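Local structure of AT-less polyketide synthase (Streptomyces platensis subsp. rosaceus, 4QYR) at residues Y51-A64 with V206-P220. The protein is a ketosynthase domain of an AT-less polyketide synthase of isomigrastatin biosynthesis and probably catalyses the decarboxylative condensation that extends the growing chain. Sequence-based numbering, arbitrary orientation.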
loop_
_atom_site.group_PDB
_atom_site.type_symbol
_atom_site.label_atom_id
_atom_site.label_comp_id
_atom_site.label_asym_id
_atom_site.label_seq_id
_atom_site.Cartn_x
_atom_site.Cartn_y
_atom_site.Cartn_z
ATOM N N TYR A 51 13.567 -12.835 -27.083
ATOM C CA TYR A 51 13.835 -11.781 -26.115
ATOM C C TYR A 51 15.252 -11.834 -25.554
ATOM O O TYR A 51 15.730 -10.870 -24.951
ATOM C CB TYR A 51 12.840 -11.852 -24.969
ATOM C CG TYR A 51 12.817 -10.586 -24.158
ATOM C CD1 TYR A 51 12.118 -9.473 -24.605
ATOM C CD2 TYR A 51 13.497 -10.493 -22.950
ATOM C CE1 TYR A 51 12.092 -8.305 -23.881
ATOM C CE2 TYR A 51 13.479 -9.321 -22.211
ATOM C CZ TYR A 51 12.771 -8.231 -22.686
ATOM O OH TYR A 51 12.733 -7.065 -21.961
ATOM N N ALA A 52 15.907 -12.972 -25.764
ATOM C CA ALA A 52 17.270 -13.218 -25.304
ATOM C C ALA A 52 18.270 -12.183 -25.795
ATOM O O ALA A 52 19.175 -11.806 -25.057
ATOM C CB ALA A 52 17.717 -14.608 -25.732
ATOM N N GLU A 53 18.133 -11.736 -27.042
ATOM C CA GLU A 53 19.067 -10.729 -27.527
ATOM C C GLU A 53 18.442 -9.355 -27.644
ATOM O O GLU A 53 19.091 -8.418 -28.078
ATOM C CB GLU A 53 19.707 -11.134 -28.854
ATOM C CG GLU A 53 20.398 -12.490 -28.747
ATOM C CD GLU A 53 21.661 -12.597 -29.588
ATOM O OE1 GLU A 53 22.096 -11.573 -30.174
ATOM O OE2 GLU A 53 22.256 -13.698 -29.603
ATOM N N VAL A 54 17.192 -9.221 -27.229
ATOM C CA VAL A 54 16.696 -7.909 -26.829
ATOM C C VAL A 54 17.493 -7.461 -25.615
ATOM O O VAL A 54 17.793 -6.280 -25.448
ATOM C CB VAL A 54 15.200 -7.944 -26.490
ATOM C CG1 VAL A 54 14.757 -6.614 -25.948
ATOM C CG2 VAL A 54 14.399 -8.293 -27.722
ATOM N N VAL A 55 17.834 -8.428 -24.772
ATOM C CA VAL A 55 18.642 -8.162 -23.598
ATOM C C VAL A 55 20.079 -7.874 -23.991
ATOM O O VAL A 55 20.667 -6.896 -23.542
ATOM C CB VAL A 55 18.602 -9.339 -22.608
ATOM C CG1 VAL A 55 19.410 -9.021 -21.369
ATOM C CG2 VAL A 55 17.169 -9.655 -22.229
ATOM N N ALA A 56 20.642 -8.716 -24.847
ATOM C CA ALA A 56 22.045 -8.574 -25.224
ATOM C C ALA A 56 22.351 -7.206 -25.850
ATOM O O ALA A 56 23.480 -6.711 -25.758
ATOM C CB ALA A 56 22.445 -9.689 -26.174
ATOM N N ARG A 57 21.352 -6.592 -26.481
ATOM C CA ARG A 57 21.573 -5.321 -27.166
ATOM C C ARG A 57 21.522 -4.142 -26.207
ATOM O O ARG A 57 21.965 -3.046 -26.556
ATOM C CB ARG A 57 20.552 -5.110 -28.285
ATOM C CG ARG A 57 20.588 -6.134 -29.400
ATOM C CD ARG A 57 19.663 -5.720 -30.533
ATOM N NE ARG A 57 18.277 -5.629 -30.080
ATOM C CZ ARG A 57 17.281 -6.395 -30.522
ATOM N NH1 ARG A 57 17.503 -7.314 -31.461
ATOM N NH2 ARG A 57 16.055 -6.226 -30.035
ATOM N N ALA A 58 20.981 -4.365 -25.012
ATOM C CA ALA A 58 20.819 -3.292 -24.027
ATOM C C ALA A 58 22.150 -2.866 -23.413
ATOM O O ALA A 58 23.150 -3.558 -23.570
ATOM C CB ALA A 58 19.867 -3.720 -22.944
ATOM N N ASP A 59 22.152 -1.749 -22.686
ATOM C CA ASP A 59 23.404 -1.095 -22.306
ATOM C C ASP A 59 24.017 -1.553 -20.978
ATOM O O ASP A 59 25.230 -1.762 -20.898
ATOM C CB ASP A 59 23.200 0.421 -22.264
ATOM C CG ASP A 59 24.476 1.195 -22.590
ATOM O OD1 ASP A 59 25.580 0.681 -22.297
ATOM O OD2 ASP A 59 24.376 2.314 -23.147
ATOM N N PHE A 60 23.189 -1.700 -19.950
ATOM C CA PHE A 60 23.632 -1.970 -18.571
ATOM C C PHE A 60 24.689 -3.074 -18.358
ATOM O O PHE A 60 24.767 -4.002 -19.150
ATOM C CB PHE A 60 22.397 -2.317 -17.728
ATOM C CG PHE A 60 21.737 -3.608 -18.118
ATOM C CD1 PHE A 60 21.803 -4.711 -17.288
ATOM C CD2 PHE A 60 21.068 -3.726 -19.325
ATOM C CE1 PHE A 60 21.193 -5.900 -17.643
ATOM C CE2 PHE A 60 20.461 -4.912 -19.688
ATOM C CZ PHE A 60 20.524 -5.998 -18.850
ATOM N N PRO A 61 25.493 -2.974 -17.273
ATOM C CA PRO A 61 26.403 -4.035 -16.819
ATOM C C PRO A 61 25.683 -5.320 -16.439
ATOM O O PRO A 61 24.816 -5.338 -15.563
ATOM C CB PRO A 61 27.080 -3.421 -15.592
ATOM C CG PRO A 61 26.168 -2.379 -15.145
ATOM C CD PRO A 61 25.611 -1.795 -16.407
ATOM N N LYS A 62 26.095 -6.400 -17.086
ATOM C CA LYS A 62 25.338 -7.637 -17.134
ATOM C C LYS A 62 25.425 -8.522 -15.902
ATOM O O LYS A 62 25.848 -9.663 -16.005
ATOM C CB LYS A 62 25.805 -8.436 -18.346
ATOM C CG LYS A 62 24.801 -8.500 -19.459
ATOM C CD LYS A 62 24.310 -7.125 -19.842
ATOM C CE LYS A 62 23.385 -7.207 -21.039
ATOM N NZ LYS A 62 23.407 -5.949 -21.826
ATOM N N PHE A 63 25.003 -8.028 -14.746
ATOM C CA PHE A 63 25.070 -8.853 -13.543
ATOM C C PHE A 63 23.774 -8.855 -12.779
ATOM O O PHE A 63 23.025 -7.891 -12.834
ATOM C CB PHE A 63 26.174 -8.374 -12.604
ATOM C CG PHE A 63 27.531 -8.299 -13.238
ATOM C CD1 PHE A 63 28.369 -9.402 -13.239
ATOM C CD2 PHE A 63 27.979 -7.110 -13.811
ATOM C CE1 PHE A 63 29.624 -9.334 -13.810
ATOM C CE2 PHE A 63 29.226 -7.031 -14.372
ATOM C CZ PHE A 63 30.055 -8.156 -14.375
ATOM N N ALA A 64 23.523 -9.931 -12.041
ATOM C CA ALA A 64 22.418 -9.945 -11.082
ATOM C C ALA A 64 22.579 -11.081 -10.096
ATOM O O ALA A 64 23.229 -12.080 -10.390
ATOM C CB ALA A 64 21.072 -10.061 -11.795
ATOM N N VAL A 206 14.155 -6.042 -19.497
ATOM C CA VAL A 206 15.247 -5.097 -19.697
ATOM C C VAL A 206 14.959 -3.704 -19.156
ATOM O O VAL A 206 15.860 -3.030 -18.656
ATOM C CB VAL A 206 15.561 -4.951 -21.183
ATOM C CG1 VAL A 206 16.826 -4.172 -21.366
ATOM C CG2 VAL A 206 15.703 -6.307 -21.807
ATOM N N ASP A 207 13.701 -3.287 -19.283
ATOM C CA ASP A 207 13.260 -1.936 -18.971
ATOM C C ASP A 207 13.952 -1.281 -17.779
ATOM O O ASP A 207 14.599 -0.241 -17.934
ATOM C CB ASP A 207 11.749 -1.933 -18.730
ATOM C CG ASP A 207 10.959 -2.307 -19.975
ATOM O OD1 ASP A 207 10.428 -1.382 -20.647
ATOM O OD2 ASP A 207 10.868 -3.524 -20.272
ATOM N N THR A 208 13.827 -1.878 -16.596
ATOM C CA THR A 208 14.379 -1.235 -15.412
ATOM C C THR A 208 15.903 -1.301 -15.392
ATOM O O THR A 208 16.558 -0.406 -14.871
ATOM C CB THR A 208 13.822 -1.846 -14.130
ATOM O OG1 THR A 208 12.405 -1.983 -14.251
ATOM C CG2 THR A 208 14.129 -0.961 -12.936
ATOM N N PHE A 209 16.464 -2.352 -15.977
ATOM C CA PHE A 209 17.914 -2.504 -16.050
ATOM C C PHE A 209 18.515 -1.321 -16.775
ATOM O O PHE A 209 19.385 -0.622 -16.252
ATOM C CB PHE A 209 18.297 -3.797 -16.771
ATOM C CG PHE A 209 18.388 -4.990 -15.874
ATOM C CD1 PHE A 209 19.358 -5.056 -14.884
ATOM C CD2 PHE A 209 17.515 -6.066 -16.030
ATOM C CE1 PHE A 209 19.454 -6.183 -14.045
ATOM C CE2 PHE A 209 17.599 -7.201 -15.200
ATOM C CZ PHE A 209 18.563 -7.259 -14.202
ATOM N N ALA A 210 18.029 -1.113 -17.992
ATOM C CA ALA A 210 18.489 -0.040 -18.852
ATOM C C ALA A 210 18.342 1.298 -18.166
ATOM O O ALA A 210 19.254 2.115 -18.178
ATOM C CB ALA A 210 17.717 -0.050 -20.162
ATOM N N ALA A 211 17.188 1.516 -17.557
ATOM C CA ALA A 211 16.875 2.828 -17.005
ATOM C C ALA A 211 17.789 3.171 -15.838
ATOM O O ALA A 211 18.386 4.255 -15.803
ATOM C CB ALA A 211 15.425 2.889 -16.583
ATOM N N THR A 212 17.899 2.238 -14.897
ATOM C CA THR A 212 18.782 2.401 -13.757
ATOM C C THR A 212 20.198 2.713 -14.194
ATOM O O THR A 212 20.869 3.543 -13.586
ATOM C CB THR A 212 18.796 1.152 -12.889
ATOM O OG1 THR A 212 17.449 0.724 -12.687
ATOM C CG2 THR A 212 19.430 1.442 -11.540
ATOM N N HIS A 213 20.642 2.063 -15.261
ATOM C CA HIS A 213 21.982 2.293 -15.780
ATOM C C HIS A 213 22.176 3.736 -16.235
ATOM O O HIS A 213 23.207 4.344 -15.959
ATOM C CB HIS A 213 22.272 1.338 -16.938
ATOM C CG HIS A 213 23.654 1.475 -17.495
ATOM N ND1 HIS A 213 24.772 1.555 -16.694
ATOM C CD2 HIS A 213 24.096 1.550 -18.770
ATOM C CE1 HIS A 213 25.845 1.678 -17.452
ATOM N NE2 HIS A 213 25.463 1.678 -18.716
HETATM N N MSE A 214 21.182 4.274 -16.933
HETATM C CA MSE A 214 21.223 5.661 -17.391
HETATM C C MSE A 214 21.286 6.601 -16.209
HETATM O O MSE A 214 22.058 7.557 -16.207
HETATM C CB MSE A 214 20.012 5.983 -18.256
HETATM C CG MSE A 214 20.050 5.305 -19.595
HETATM SE SE MSE A 214 18.816 6.076 -20.871
HETATM C CE MSE A 214 19.056 4.760 -22.293
ATOM N N ALA A 215 20.487 6.301 -15.194
ATOM C CA ALA A 215 20.562 7.000 -13.918
ATOM C C ALA A 215 21.961 6.948 -13.266
ATOM O O ALA A 215 22.210 7.665 -12.295
ATOM C CB ALA A 215 19.528 6.428 -12.968
ATOM N N GLY A 216 22.859 6.105 -13.786
ATOM C CA GLY A 216 24.195 5.965 -13.232
ATOM C C GLY A 216 24.215 5.298 -11.864
ATOM O O GLY A 216 24.958 5.704 -10.972
HETATM N N MSE A 217 23.407 4.260 -11.693
HETATM C CA MSE A 217 23.226 3.659 -10.378
HETATM C C MSE A 217 23.724 2.226 -10.331
HETATM O O MSE A 217 23.876 1.651 -9.261
HETATM C CB MSE A 217 21.747 3.710 -9.970
HETATM C CG MSE A 217 21.130 5.113 -9.946
HETATM SE SE MSE A 217 20.989 5.851 -8.162
HETATM C CE MSE A 217 20.219 7.581 -8.639
ATOM N N LEU A 218 23.970 1.645 -11.496
ATOM C CA LEU A 218 24.494 0.298 -11.558
ATOM C C LEU A 218 26.004 0.323 -11.597
ATOM O O LEU A 218 26.575 1.075 -12.375
ATOM C CB LEU A 218 23.943 -0.435 -12.774
ATOM C CG LEU A 218 22.423 -0.575 -12.740
ATOM C CD1 LEU A 218 21.953 -1.504 -13.827
ATOM C CD2 LEU A 218 21.988 -1.067 -11.387
ATOM N N SER A 219 26.650 -0.493 -10.758
ATOM C CA SER A 219 28.114 -0.552 -10.739
ATOM C C SER A 219 28.624 -1.380 -11.911
ATOM O O SER A 219 28.034 -2.397 -12.264
ATOM C CB SER A 219 28.643 -1.116 -9.409
ATOM O OG SER A 219 27.874 -2.205 -8.943
ATOM N N PRO A 220 29.711 -0.920 -12.533
ATOM C CA PRO A 220 30.341 -1.521 -13.714
ATOM C C PRO A 220 30.787 -2.959 -13.524
ATOM O O PRO A 220 30.873 -3.664 -14.531
ATOM C CB PRO A 220 31.554 -0.624 -13.969
ATOM C CG PRO A 220 31.288 0.636 -13.216
ATOM C CD PRO A 220 30.412 0.283 -12.071
#
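An aromatic pair, F60 against F209 of helix 207-214, joins a loop to the helix in the ketosynthase domain. The ring planes lie 18° apart but are slid past each other, with centroids 4.5 Å apart, so the rings barely overlap. The slide puts the F209 CB, not its ring, over the middle of the F60 face, 3.5 Å from the centroid. This is a CH-pi contact almost on the ring normal. CG of F60 sits between its backbone N and carbonyl carbon (chi1 67°), which turns one ring face to F209 CB. K62 CD lies over its opposite face, toward the rim. R236 adds a cation-pi contact to F209.

One turn further on, the H213 ring takes F60 CA and P61 CD over one face, each 3.8 Å from its centroid. The P61 ring continues to L218, its CG 3.8 Å from L218 CB.

Next to D207, V206 turns its two methyls to different partners. CG1 meets A58 CB at 3.5 Å, and CG2 meets V55 CG2 at 3.7 Å. V206 N donates a fairly straight hydrogen bond to Y51 OH (3.0 Å, 162°). Y51 also packs on helix 127-135.

D207 OD2 is hydrogen-bonded to S205 OG, and OD1 to N133 ND2 of the second subunit. The contact packs helix 51-56 and the loop after it against helix 207-214 and the residues that follow, beside the subunit interface of a thiolase-fold ketosynthase.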